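Local structure of phosphoribosylaminoimidazole-succinocarboxamide synthase (Thermotoga maritima, 1KUT) at residues Y16-F21 / P69-V74; C43-A48 / V64-P69; M79-V84 / L133-K138; R87-G92 / N163-D168; K150-L155 / W167-E172. The protein catalyses the ATP-dependent joining of L-aspartate to carboxyaminoimidazole ribonucleotide, giving SAICAR in de novo purine biosynthesis. All coordinates share one frame; numbering follows the deposited sequence.

Contact 1: residues Y16-F21 / P69-V74; sequences YALLEF and PRTLKV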
# COMPACT_ATOMS: atom_id res chain seq x y z
N TYR B 16 -15.98 5.14 31.40
CA TYR B 16 -15.85 4.00 30.50
C TYR B 16 -16.85 4.08 29.36
O TYR B 16 -17.71 4.97 29.31
CB TYR B 16 -16.06 2.69 31.26
CG TYR B 16 -15.02 2.45 32.32
CD1 TYR B 16 -13.74 2.00 31.99
CD2 TYR B 16 -15.31 2.69 33.67
CE1 TYR B 16 -12.78 1.80 32.98
CE2 TYR B 16 -14.35 2.49 34.67
CZ TYR B 16 -13.09 2.04 34.31
OH TYR B 16 -12.13 1.87 35.29
N ALA B 17 -16.72 3.15 28.42
CA ALA B 17 -17.61 3.11 27.28
C ALA B 17 -18.21 1.73 27.21
O ALA B 17 -17.71 0.81 27.83
CB ALA B 17 -16.83 3.43 26.00
N LEU B 18 -19.29 1.58 26.45
CA LEU B 18 -19.91 0.28 26.30
C LEU B 18 -19.88 -0.08 24.82
O LEU B 18 -20.09 0.76 23.96
CB LEU B 18 -21.36 0.29 26.81
CG LEU B 18 -21.63 0.34 28.32
CD1 LEU B 18 -23.13 0.30 28.56
CD2 LEU B 18 -20.95 -0.84 29.03
N LEU B 19 -19.60 -1.35 24.54
CA LEU B 19 -19.54 -1.80 23.16
C LEU B 19 -20.51 -2.97 23.02
O LEU B 19 -20.27 -4.07 23.55
CB LEU B 19 -18.11 -2.23 22.82
CG LEU B 19 -17.82 -2.74 21.41
CD1 LEU B 19 -18.20 -1.69 20.37
CD2 LEU B 19 -16.33 -3.07 21.31
N GLU B 20 -21.62 -2.72 22.34
CA GLU B 20 -22.61 -3.76 22.14
C GLU B 20 -22.47 -4.41 20.79
O GLU B 20 -22.46 -3.74 19.76
CB GLU B 20 -24.02 -3.20 22.26
CG GLU B 20 -25.08 -4.24 21.99
CD GLU B 20 -26.47 -3.68 22.12
OE1 GLU B 20 -27.43 -4.44 21.87
OE2 GLU B 20 -26.59 -2.48 22.46
N PHE B 21 -22.37 -5.73 20.79
CA PHE B 21 -22.22 -6.45 19.54
C PHE B 21 -23.58 -6.75 18.93
O PHE B 21 -24.46 -7.26 19.61
CB PHE B 21 -21.42 -7.73 19.78
CG PHE B 21 -19.95 -7.49 20.01
CD1 PHE B 21 -19.51 -6.66 21.05
CD2 PHE B 21 -18.99 -8.07 19.18
CE1 PHE B 21 -18.16 -6.42 21.25
CE2 PHE B 21 -17.64 -7.83 19.38
CZ PHE B 21 -17.22 -7.01 20.41
N PRO B 69 -25.18 -10.50 27.63
CA PRO B 69 -24.72 -11.43 26.59
C PRO B 69 -23.82 -10.89 25.47
O PRO B 69 -22.93 -11.60 24.99
CB PRO B 69 -26.02 -11.98 26.04
CG PRO B 69 -26.91 -10.74 26.07
CD PRO B 69 -26.62 -10.21 27.47
N ARG B 70 -24.03 -9.65 25.05
CA ARG B 70 -23.27 -9.09 23.93
C ARG B 70 -22.67 -7.71 24.13
O ARG B 70 -22.51 -6.94 23.17
CB ARG B 70 -24.18 -9.06 22.70
CG ARG B 70 -25.44 -8.19 22.86
CD ARG B 70 -26.48 -8.48 21.75
NE ARG B 70 -26.94 -7.27 21.07
CZ ARG B 70 -27.64 -7.26 19.93
NH1 ARG B 70 -27.97 -8.40 19.34
NH2 ARG B 70 -28.01 -6.11 19.37
N THR B 71 -22.30 -7.41 25.37
CA THR B 71 -21.73 -6.11 25.71
C THR B 71 -20.36 -6.19 26.37
O THR B 71 -20.09 -7.07 27.17
CB THR B 71 -22.67 -5.34 26.67
OG1 THR B 71 -23.86 -4.97 25.96
CG2 THR B 71 -22.00 -4.09 27.22
N LEU B 72 -19.49 -5.25 26.02
CA LEU B 72 -18.14 -5.20 26.59
C LEU B 72 -17.91 -3.85 27.24
O LEU B 72 -18.17 -2.80 26.62
CB LEU B 72 -17.09 -5.41 25.49
CG LEU B 72 -16.27 -6.69 25.49
CD1 LEU B 72 -17.16 -7.89 25.63
CD2 LEU B 72 -15.48 -6.75 24.20
N LYS B 73 -17.46 -3.84 28.48
CA LYS B 73 -17.19 -2.57 29.12
C LYS B 73 -15.75 -2.26 28.69
O LYS B 73 -14.82 -3.01 29.01
CB LYS B 73 -17.30 -2.68 30.63
CG LYS B 73 -17.14 -1.36 31.37
CD LYS B 73 -17.19 -1.64 32.86
CE LYS B 73 -16.41 -0.63 33.69
NZ LYS B 73 -16.20 -1.17 35.09
N VAL B 74 -15.59 -1.17 27.97
CA VAL B 74 -14.27 -0.80 27.47
C VAL B 74 -13.84 0.59 27.92
O VAL B 74 -14.67 1.39 28.35
CB VAL B 74 -14.23 -0.83 25.94
CG1 VAL B 74 -14.48 -2.24 25.44
CG2 VAL B 74 -15.28 0.12 25.37
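E20 and R70 form a salt bridge where strand 16-21 ends and 71-74 is about to begin, one carboxylate oxygen taking both N-H bonds: E20 OE1 lies 3.0 Å from R70 NE, received on its anti lone pair, and 3.1 Å from R70 NH2, above the carboxylate plane. The two planes are turned 58° apart. At the far end K73 lies over one face of the Y16 ring, CE 3.7 Å from the centroid in a CH-pi contact and NZ in cation-pi range. K73 gets there with CG anti to its backbone N (chi1 -175°) and an extended chain. Between them, 16-21 and 71-74 are antiparallel neighbours in a five-stranded sheet. A17 pairs with V74 and L19 with L72 through two backbone bonds each, and F21 N adds a nearly straight one to R70 O at 2.7 Å. A17, L19, L72 and V74 share the buried face, A17 CB touching V74 CG2 at 3.7 Å. Helix 39-55 packs on F21 and L72, and D23 salt-bridges R70 NH1.

Contact 2: residues C43-A48 / V64-P69; sequences CAETTA and VEYIPP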
# COMPACT_ATOMS: atom_id res chain seq x y z
N CYS B 43 -19.65 -13.32 19.44
CA CYS B 43 -18.46 -12.52 19.16
C CYS B 43 -18.01 -11.72 20.38
O CYS B 43 -16.81 -11.61 20.65
CB CYS B 43 -18.72 -11.61 17.95
SG CYS B 43 -18.79 -12.52 16.34
N ALA B 44 -18.96 -11.17 21.13
CA ALA B 44 -18.64 -10.40 22.32
C ALA B 44 -17.84 -11.28 23.26
O ALA B 44 -16.77 -10.89 23.74
CB ALA B 44 -19.92 -9.91 23.01
N GLU B 45 -18.33 -12.49 23.52
CA GLU B 45 -17.63 -13.38 24.43
C GLU B 45 -16.28 -13.90 23.93
O GLU B 45 -15.33 -13.99 24.71
CB GLU B 45 -18.52 -14.54 24.84
CG GLU B 45 -17.87 -15.48 25.82
CD GLU B 45 -18.78 -16.63 26.22
OE1 GLU B 45 -18.33 -17.51 26.99
OE2 GLU B 45 -19.96 -16.64 25.75
N THR B 46 -16.15 -14.26 22.66
CA THR B 46 -14.85 -14.74 22.22
C THR B 46 -13.87 -13.56 22.22
O THR B 46 -12.69 -13.74 22.47
CB THR B 46 -14.91 -15.49 20.84
OG1 THR B 46 -14.47 -14.65 19.78
CG2 THR B 46 -16.31 -15.98 20.56
N THR B 47 -14.36 -12.36 21.98
CA THR B 47 -13.48 -11.18 22.02
C THR B 47 -12.94 -11.02 23.44
O THR B 47 -11.73 -10.87 23.64
CB THR B 47 -14.24 -9.88 21.65
OG1 THR B 47 -14.66 -9.96 20.28
CG2 THR B 47 -13.35 -8.65 21.83
N ALA B 48 -13.83 -11.08 24.43
CA ALA B 48 -13.48 -10.93 25.84
C ALA B 48 -12.52 -11.99 26.36
O ALA B 48 -11.68 -11.72 27.21
CB ALA B 48 -14.73 -10.93 26.68
N VAL B 64 -12.45 -3.89 29.61
CA VAL B 64 -12.44 -3.77 31.05
C VAL B 64 -13.10 -5.05 31.58
O VAL B 64 -12.56 -5.69 32.47
CB VAL B 64 -13.19 -2.52 31.54
CG1 VAL B 64 -13.24 -2.52 33.09
CG2 VAL B 64 -12.48 -1.26 31.02
N GLU B 65 -14.24 -5.44 31.00
CA GLU B 65 -14.91 -6.67 31.42
C GLU B 65 -16.04 -7.05 30.48
O GLU B 65 -16.52 -6.22 29.70
CB GLU B 65 -15.47 -6.55 32.85
CG GLU B 65 -16.64 -5.60 33.05
CD GLU B 65 -17.31 -5.76 34.43
OE1 GLU B 65 -17.81 -4.75 34.98
OE2 GLU B 65 -17.34 -6.90 34.96
N TYR B 66 -16.47 -8.31 30.55
CA TYR B 66 -17.55 -8.80 29.70
C TYR B 66 -18.88 -8.70 30.44
O TYR B 66 -18.99 -9.15 31.57
CB TYR B 66 -17.27 -10.25 29.28
CG TYR B 66 -18.41 -10.95 28.56
CD1 TYR B 66 -19.10 -10.34 27.52
CD2 TYR B 66 -18.78 -12.25 28.91
CE1 TYR B 66 -20.12 -11.01 26.83
CE2 TYR B 66 -19.79 -12.93 28.24
CZ TYR B 66 -20.46 -12.31 27.21
OH TYR B 66 -21.44 -13.01 26.52
N ILE B 67 -19.86 -8.07 29.79
CA ILE B 67 -21.19 -7.90 30.36
C ILE B 67 -22.14 -8.71 29.48
O ILE B 67 -22.68 -8.20 28.49
CB ILE B 67 -21.63 -6.42 30.35
CG1 ILE B 67 -20.53 -5.52 30.92
CG2 ILE B 67 -22.90 -6.24 31.17
CD1 ILE B 67 -20.24 -5.71 32.40
N PRO B 68 -22.37 -9.98 29.84
CA PRO B 68 -23.25 -10.87 29.07
C PRO B 68 -24.58 -10.19 28.78
O PRO B 68 -25.07 -9.41 29.58
CB PRO B 68 -23.43 -12.09 29.99
CG PRO B 68 -22.22 -12.04 30.91
CD PRO B 68 -22.06 -10.56 31.16
N PRO B 69 -25.18 -10.50 27.63
CA PRO B 69 -24.72 -11.43 26.59
C PRO B 69 -23.82 -10.89 25.47
O PRO B 69 -22.93 -11.60 24.99
CB PRO B 69 -26.02 -11.98 26.04
CG PRO B 69 -26.91 -10.74 26.07
CD PRO B 69 -26.62 -10.21 27.47
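Y66 reaches from its strand to the helix and packs on A48 and A44: A48 CB sits 3.7 Å from Y66 CB while A44 CB, one turn earlier, is 4.0 Å from Y66 CE1. With CG anti to the backbone N (chi1 172°), the phenol runs along the helix from A48 toward A44, and E45 CB rests 3.7 Å from Y66 OH. A CH-pi contact adds to this: E45 CA stands over one ring face, 4.3 Å from the centroid and offset toward the rim, and P68 N lies over the centre of the opposite face, so the ring is held between helix and loop. This is a helix packed on an edge strand of an antiparallel sheet, 39-55 against 63-67, short axes 8.8 Å apart at 150°. No hydrogen bond crosses between the segments. Y66 OH donates to P69 O at 2.6 Å, from above the carbonyl plane, tying the tyrosine to the turn at the cis P68-P69 peptide. The E45 carboxylate forms its salt bridge with R225 of helix 214-229.

Contact 3: residues M79-V84 / L133-K138; sequences MFPLEV and LGIATK
I135 and A136, in the loop linking helix 127-132 to helix 138-160, pack against F80, P81 and L82 at the break in strand 78-87 around P81, whose backbone angles fit an inverse gamma turn. Much of the tight part centres on one methyl: I135 CG2, anti to its backbone N, lies 3.9 Å from both P81 CG and L82 CD1. Beside it the F80 ring turns its edge to the loop, with I135 O close to the ring plane, 3.6 Å from F80 CD2. M144 of helix 138-160 touches F80, L82 and A136 as well, closing this side against the core. With F80 cut back to an alanine, A136 CB and M144 would probably lose the ring they pack on, opening a gap between loop and strand. The outer side is looser. P81 is exposed although its ring meets I135, and G134, also exposed, ends the preceding helix in a Schellman motif. L133 packs on Y98 of the second subunit. Past A136, T137 is the N-cap of the next helix, its OG1 accepting from Q140 N. A136 itself approaches the F80 ring obliquely, its CB 3.8 Å from F80 CE2.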
# COMPACT_ATOMS: atom_id res chain seq x y z
N MSE B 79 -9.55 6.32 18.52
CA MSE B 79 -9.19 5.38 17.46
C MSE B 79 -8.47 5.96 16.24
O MSE B 79 -8.65 7.13 15.88
CB MSE B 79 -10.46 4.65 16.98
CG MSE B 79 -11.17 3.84 18.07
SE MSE B 79 -10.08 2.42 18.85
CE MSE B 79 -9.77 1.38 17.24
N PHE B 80 -7.62 5.14 15.62
CA PHE B 80 -6.93 5.54 14.40
C PHE B 80 -7.84 5.05 13.27
O PHE B 80 -8.38 3.94 13.35
CB PHE B 80 -5.57 4.84 14.26
CG PHE B 80 -4.51 5.35 15.20
CD1 PHE B 80 -4.45 4.92 16.51
CD2 PHE B 80 -3.54 6.24 14.75
CE1 PHE B 80 -3.43 5.37 17.36
CE2 PHE B 80 -2.52 6.69 15.59
CZ PHE B 80 -2.47 6.24 16.89
N PRO B 81 -8.02 5.86 12.21
CA PRO B 81 -8.88 5.45 11.09
C PRO B 81 -8.08 4.41 10.31
O PRO B 81 -7.78 4.59 9.12
CB PRO B 81 -9.06 6.75 10.32
CG PRO B 81 -7.70 7.41 10.48
CD PRO B 81 -7.39 7.17 11.96
N LEU B 82 -7.77 3.30 10.97
CA LEU B 82 -6.93 2.29 10.36
C LEU B 82 -7.32 0.86 10.66
O LEU B 82 -7.90 0.56 11.70
CB LEU B 82 -5.50 2.55 10.84
CG LEU B 82 -4.35 2.93 9.91
CD1 LEU B 82 -4.79 3.91 8.82
CD2 LEU B 82 -3.26 3.51 10.80
N GLU B 83 -6.99 -0.03 9.72
CA GLU B 83 -7.23 -1.46 9.86
C GLU B 83 -5.84 -2.05 9.63
O GLU B 83 -5.26 -1.89 8.58
CB GLU B 83 -8.22 -1.95 8.80
CG GLU B 83 -9.66 -1.56 9.11
CD GLU B 83 -10.67 -2.23 8.18
OE1 GLU B 83 -10.47 -3.41 7.82
OE2 GLU B 83 -11.68 -1.58 7.82
N VAL B 84 -5.29 -2.70 10.65
CA VAL B 84 -3.96 -3.29 10.56
C VAL B 84 -4.12 -4.80 10.40
O VAL B 84 -4.63 -5.48 11.30
CB VAL B 84 -3.13 -2.99 11.83
CG1 VAL B 84 -1.67 -3.38 11.58
CG2 VAL B 84 -3.26 -1.53 12.23
N LEU B 133 -0.45 11.95 5.50
CA LEU B 133 -1.87 12.19 5.72
C LEU B 133 -2.10 12.57 7.17
O LEU B 133 -3.24 12.79 7.60
CB LEU B 133 -2.68 10.95 5.38
CG LEU B 133 -2.60 10.52 3.91
CD1 LEU B 133 -3.35 9.21 3.72
CD2 LEU B 133 -3.17 11.62 3.02
N GLY B 134 -1.01 12.63 7.94
CA GLY B 134 -1.12 12.98 9.34
C GLY B 134 -2.00 12.05 10.15
O GLY B 134 -2.55 12.46 11.18
N ILE B 135 -2.16 10.81 9.69
CA ILE B 135 -2.99 9.83 10.41
C ILE B 135 -2.26 9.29 11.64
O ILE B 135 -2.85 9.11 12.70
CB ILE B 135 -3.36 8.65 9.48
CG1 ILE B 135 -4.40 9.11 8.46
CG2 ILE B 135 -3.85 7.44 10.30
CD1 ILE B 135 -4.54 8.18 7.31
N ALA B 136 -0.96 9.05 11.48
CA ALA B 136 -0.13 8.53 12.55
C ALA B 136 1.34 8.92 12.32
O ALA B 136 1.74 9.24 11.21
CB ALA B 136 -0.25 7.02 12.60
N THR B 137 2.13 8.88 13.38
CA THR B 137 3.54 9.22 13.27
C THR B 137 4.33 7.95 13.01
O THR B 137 3.84 6.84 13.24
CB THR B 137 4.08 9.87 14.55
OG1 THR B 137 4.32 8.85 15.53
CG2 THR B 137 3.08 10.88 15.09
N LYS B 138 5.55 8.12 12.53
CA LYS B 138 6.41 6.99 12.24
C LYS B 138 6.56 6.11 13.49
O LYS B 138 6.67 4.88 13.39
CB LYS B 138 7.76 7.51 11.77
CG LYS B 138 8.40 6.71 10.66
CD LYS B 138 8.84 5.36 11.14
CE LYS B 138 10.08 4.92 10.38
NZ LYS B 138 11.15 5.98 10.46

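Contact 4: residues R87-G92 / N163-D168; sequences RLKKAG and NFELWD
The W167 indole carries K89 CD over one face, 3.9 Å from the centroid of the five-membered ring in a CH-pi contact, while A91 CB meets its edge near the ring plane, 3.6 Å from W167 CE3. W167 NE1 makes a weak hydrogen bond to E165 OE2. The two segments lie at the end of an antiparallel pairing between strands 78-87 and 164-175, where the first turns a corner at L88. There W167 O accepts from both L88 N and K89 N, the latter on a lone pair in the carbonyl plane, which pins the turn. K89 NZ goes on to a salt bridge with D105. A leucine at W167 would probably leave K89 CD without the ring face it lies on and A91 CB with a gap beside it. R87 and D168 run alongside each other, guanidinium and carboxylate 87° apart, their direct ion pair long; R87 NE has a firmer partner in E112. A water bridges them, accepting from R87 NH1 at 2.9 Å and lying 2.9 Å from D168 OD2.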
# COMPACT_ATOMS: atom_id res chain seq x y z
N ARG B 87 -0.64 -11.07 8.18
CA ARG B 87 -0.84 -12.30 7.45
C ARG B 87 0.25 -13.30 7.80
O ARG B 87 1.42 -12.95 7.84
CB ARG B 87 -0.83 -12.04 5.94
CG ARG B 87 -1.94 -11.12 5.48
CD ARG B 87 -1.77 -10.73 4.04
NE ARG B 87 -2.67 -9.63 3.69
CZ ARG B 87 -3.98 -9.75 3.53
NH1 ARG B 87 -4.56 -10.94 3.67
NH2 ARG B 87 -4.71 -8.68 3.24
N LEU B 88 -0.17 -14.53 8.06
CA LEU B 88 0.73 -15.61 8.39
C LEU B 88 0.71 -16.57 7.20
O LEU B 88 1.69 -17.28 6.95
CB LEU B 88 0.23 -16.34 9.64
CG LEU B 88 0.92 -16.04 10.98
CD1 LEU B 88 1.22 -14.59 11.11
CD2 LEU B 88 0.02 -16.51 12.12
N LYS B 89 -0.40 -16.59 6.49
CA LYS B 89 -0.56 -17.45 5.33
C LYS B 89 -1.23 -16.66 4.22
O LYS B 89 -2.01 -15.75 4.48
CB LYS B 89 -1.41 -18.67 5.66
CG LYS B 89 -0.81 -19.59 6.72
CD LYS B 89 -1.55 -20.92 6.79
CE LYS B 89 -1.05 -21.79 7.94
NZ LYS B 89 0.43 -21.98 7.95
N LYS B 90 -0.91 -17.03 2.98
CA LYS B 90 -1.46 -16.34 1.82
C LYS B 90 -2.94 -16.63 1.67
O LYS B 90 -3.34 -17.77 1.52
CB LYS B 90 -0.75 -16.80 0.54
CG LYS B 90 0.75 -16.57 0.50
CD LYS B 90 1.31 -17.11 -0.82
CE LYS B 90 2.84 -17.01 -0.90
NZ LYS B 90 3.38 -17.78 -2.07
N ALA B 91 -3.75 -15.57 1.69
CA ALA B 91 -5.19 -15.74 1.55
C ALA B 91 -5.90 -14.43 1.22
O ALA B 91 -5.35 -13.34 1.42
CB ALA B 91 -5.75 -16.31 2.82
N GLY B 92 -7.12 -14.55 0.70
CA GLY B 92 -7.92 -13.38 0.38
C GLY B 92 -7.40 -12.39 -0.66
O GLY B 92 -6.99 -12.76 -1.76
N ASN B 163 -4.80 -27.26 17.77
CA ASN B 163 -4.48 -27.68 16.41
C ASN B 163 -5.28 -26.92 15.36
O ASN B 163 -5.77 -27.49 14.38
CB ASN B 163 -4.68 -29.18 16.25
CG ASN B 163 -3.59 -29.99 16.93
OD1 ASN B 163 -3.70 -30.33 18.11
ND2 ASN B 163 -2.53 -30.28 16.19
N PHE B 164 -5.44 -25.63 15.60
CA PHE B 164 -6.11 -24.75 14.67
C PHE B 164 -5.05 -23.76 14.28
O PHE B 164 -4.25 -23.36 15.12
CB PHE B 164 -7.28 -24.02 15.32
CG PHE B 164 -8.56 -24.80 15.29
CD1 PHE B 164 -8.95 -25.56 16.39
CD2 PHE B 164 -9.37 -24.78 14.16
CE1 PHE B 164 -10.14 -26.29 16.35
CE2 PHE B 164 -10.55 -25.50 14.11
CZ PHE B 164 -10.94 -26.26 15.21
N GLU B 165 -5.02 -23.38 13.00
CA GLU B 165 -4.02 -22.42 12.56
C GLU B 165 -4.60 -21.10 12.11
O GLU B 165 -5.59 -21.03 11.36
CB GLU B 165 -3.15 -23.02 11.46
CG GLU B 165 -3.87 -23.88 10.45
CD GLU B 165 -2.92 -24.39 9.38
OE1 GLU B 165 -1.84 -24.91 9.75
OE2 GLU B 165 -3.27 -24.28 8.18
N LEU B 166 -3.97 -20.05 12.61
CA LEU B 166 -4.36 -18.69 12.32
C LEU B 166 -3.78 -18.27 10.99
O LEU B 166 -2.56 -18.19 10.84
CB LEU B 166 -3.84 -17.78 13.43
CG LEU B 166 -4.22 -16.31 13.32
CD1 LEU B 166 -5.73 -16.18 13.20
CD2 LEU B 166 -3.69 -15.57 14.54
N TRP B 167 -4.64 -18.01 10.02
CA TRP B 167 -4.19 -17.60 8.70
C TRP B 167 -3.81 -16.13 8.64
O TRP B 167 -2.74 -15.76 8.17
CB TRP B 167 -5.28 -17.89 7.69
CG TRP B 167 -5.33 -19.31 7.33
CD1 TRP B 167 -5.10 -20.38 8.15
CD2 TRP B 167 -5.62 -19.85 6.03
NE1 TRP B 167 -5.23 -21.55 7.45
CE2 TRP B 167 -5.55 -21.26 6.15
CE3 TRP B 167 -5.94 -19.28 4.79
CZ2 TRP B 167 -5.79 -22.10 5.06
CZ3 TRP B 167 -6.17 -20.12 3.72
CH2 TRP B 167 -6.10 -21.51 3.86
N ASP B 168 -4.73 -15.29 9.10
CA ASP B 168 -4.54 -13.85 9.16
C ASP B 168 -5.59 -13.25 10.07
O ASP B 168 -6.58 -13.90 10.42
CB ASP B 168 -4.61 -13.23 7.77
CG ASP B 168 -5.89 -13.55 7.05
OD1 ASP B 168 -6.94 -13.62 7.72
OD2 ASP B 168 -5.84 -13.71 5.81
O HOH W 1 -3.49 -13.58 4.18

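Contact 5: residues K150-L155 / W167-E172; sequences KITLAL and WDIKYE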
# COMPACT_ATOMS: atom_id res chain seq x y z
N LYS B 150 3.13 -9.04 17.75
CA LYS B 150 3.16 -9.63 19.08
C LYS B 150 1.84 -10.36 19.35
O LYS B 150 1.82 -11.55 19.66
CB LYS B 150 3.34 -8.53 20.13
CG LYS B 150 3.36 -9.03 21.57
CD LYS B 150 4.77 -9.13 22.10
CE LYS B 150 5.45 -7.78 21.97
NZ LYS B 150 4.52 -6.72 22.49
N ILE B 151 0.75 -9.63 19.22
CA ILE B 151 -0.59 -10.17 19.44
C ILE B 151 -0.85 -11.35 18.53
O ILE B 151 -1.37 -12.38 18.95
CB ILE B 151 -1.66 -9.10 19.18
CG1 ILE B 151 -1.58 -8.00 20.23
CG2 ILE B 151 -3.05 -9.72 19.19
CD1 ILE B 151 -2.45 -6.79 19.89
N THR B 152 -0.49 -11.20 17.26
CA THR B 152 -0.70 -12.24 16.27
C THR B 152 -0.00 -13.53 16.65
O THR B 152 -0.59 -14.60 16.55
CB THR B 152 -0.22 -11.77 14.89
OG1 THR B 152 -0.92 -10.57 14.56
CG2 THR B 152 -0.49 -12.82 13.83
N LEU B 153 1.25 -13.43 17.09
CA LEU B 153 1.98 -14.61 17.50
C LEU B 153 1.39 -15.20 18.80
O LEU B 153 1.21 -16.41 18.93
CB LEU B 153 3.47 -14.27 17.68
CG LEU B 153 4.39 -14.50 16.46
CD1 LEU B 153 3.57 -14.70 15.17
CD2 LEU B 153 5.34 -13.32 16.33
N ALA B 154 1.06 -14.34 19.76
CA ALA B 154 0.47 -14.80 21.01
C ALA B 154 -0.82 -15.56 20.73
O ALA B 154 -1.08 -16.60 21.34
CB ALA B 154 0.17 -13.62 21.91
N LEU B 155 -1.63 -15.04 19.80
CA LEU B 155 -2.89 -15.68 19.43
C LEU B 155 -2.66 -16.95 18.64
O LEU B 155 -3.41 -17.92 18.76
CB LEU B 155 -3.77 -14.72 18.61
CG LEU B 155 -4.45 -13.59 19.37
CD1 LEU B 155 -5.33 -12.78 18.42
CD2 LEU B 155 -5.30 -14.21 20.48
N TRP B 167 -4.64 -18.01 10.02
CA TRP B 167 -4.19 -17.60 8.70
C TRP B 167 -3.81 -16.13 8.64
O TRP B 167 -2.74 -15.76 8.17
CB TRP B 167 -5.28 -17.89 7.69
CG TRP B 167 -5.33 -19.31 7.33
CD1 TRP B 167 -5.10 -20.38 8.15
CD2 TRP B 167 -5.62 -19.85 6.03
NE1 TRP B 167 -5.23 -21.55 7.45
CE2 TRP B 167 -5.55 -21.26 6.15
CE3 TRP B 167 -5.94 -19.28 4.79
CZ2 TRP B 167 -5.79 -22.10 5.06
CZ3 TRP B 167 -6.17 -20.12 3.72
CH2 TRP B 167 -6.10 -21.51 3.86
N ASP B 168 -4.73 -15.29 9.10
CA ASP B 168 -4.54 -13.85 9.16
C ASP B 168 -5.59 -13.25 10.07
O ASP B 168 -6.58 -13.90 10.42
CB ASP B 168 -4.61 -13.23 7.77
CG ASP B 168 -5.89 -13.55 7.05
OD1 ASP B 168 -6.94 -13.62 7.72
OD2 ASP B 168 -5.84 -13.71 5.81
N ILE B 169 -5.38 -11.99 10.44
CA ILE B 169 -6.28 -11.34 11.36
C ILE B 169 -6.13 -9.84 11.17
O ILE B 169 -5.07 -9.37 10.79
CB ILE B 169 -5.90 -11.76 12.81
CG1 ILE B 169 -6.76 -11.05 13.85
CG2 ILE B 169 -4.42 -11.47 13.07
CD1 ILE B 169 -6.66 -11.66 15.20
N LYS B 170 -7.21 -9.10 11.40
CA LYS B 170 -7.18 -7.64 11.27
C LYS B 170 -7.37 -6.98 12.64
O LYS B 170 -8.22 -7.42 13.42
CB LYS B 170 -8.29 -7.18 10.33
CG LYS B 170 -8.37 -5.66 10.21
CD LYS B 170 -9.81 -5.17 10.09
CE LYS B 170 -10.66 -5.61 11.28
NZ LYS B 170 -11.83 -4.71 11.51
N TYR B 171 -6.60 -5.93 12.91
CA TYR B 171 -6.71 -5.19 14.18
C TYR B 171 -7.03 -3.72 13.93
O TYR B 171 -7.01 -3.24 12.79
CB TYR B 171 -5.39 -5.23 14.95
CG TYR B 171 -4.87 -6.64 15.24
CD1 TYR B 171 -5.50 -7.46 16.18
CD2 TYR B 171 -3.75 -7.13 14.58
CE1 TYR B 171 -5.02 -8.74 16.44
CE2 TYR B 171 -3.26 -8.41 14.83
CZ TYR B 171 -3.90 -9.20 15.76
OH TYR B 171 -3.40 -10.44 16.05
N GLU B 172 -7.34 -3.03 15.02
CA GLU B 172 -7.62 -1.60 15.04
C GLU B 172 -7.12 -1.11 16.39
O GLU B 172 -7.41 -1.71 17.43
CB GLU B 172 -9.11 -1.31 14.85
CG GLU B 172 -9.55 -1.38 13.37
CD GLU B 172 -11.03 -1.09 13.16
OE1 GLU B 172 -11.61 -0.29 13.93
OE2 GLU B 172 -11.62 -1.66 12.21
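Y171 OH donates to T152 OG1 at 2.9 Å, the hydrogen bond that joins helix 138-160 to strand 164-175 where the helix packs across the sheet. Their short axes are 9.9 Å apart and run at 134°. T152 OG1 sits at the edge of the tyrosine ring, in its plane, and is also bonded to A148 O one turn back in the helix, so the buried T152 hydroxyl has two partners, the Y171 hydroxyl and A148 O. With Y171 CG anti to the carbonyl carbon (chi1 -56°), the phenol reaches from the strand up to the helix. Apolar contacts fill in around it. I151 lies antiparallel alongside the tyrosine, its CG2 oblique to the ring and 3.5 Å from Y171 CE1. All five touching residues are buried, and helix 39-55 continues the core behind I151 and L155 through L54, while L183 of strand 181-183 packs on both I151 and Y171. One turn along the helix from I151, L155 and I169 meet nearly perpendicular, with L155 CD1 3.7 Å from I169 CD1.

Contacts 1 and 2 come first along the chain and belong together: their centres are 7 Å apart, they share P69, and strands 71-74 and 63-67 are neighbours in the five-stranded sheet. Contacts 3, 4 and 5 belong to the second sheet, whose strands 78-87 and 164-175 pair. Contacts 3 and 4, 24 Å apart between centres, interleave along the chain. Contact 5 sits 10 Å from contact 4, sharing W167 and D168, and 18 Å from contact 3, which it touches through a probable V84 O to Y171 N hydrogen bond. Contacts 1 and 4 lie on opposite sides of the chain's centre. Helix 39-55 packs on the first sheet and against helix 138-160, which lies on the second, so the sheets are joined through the helices.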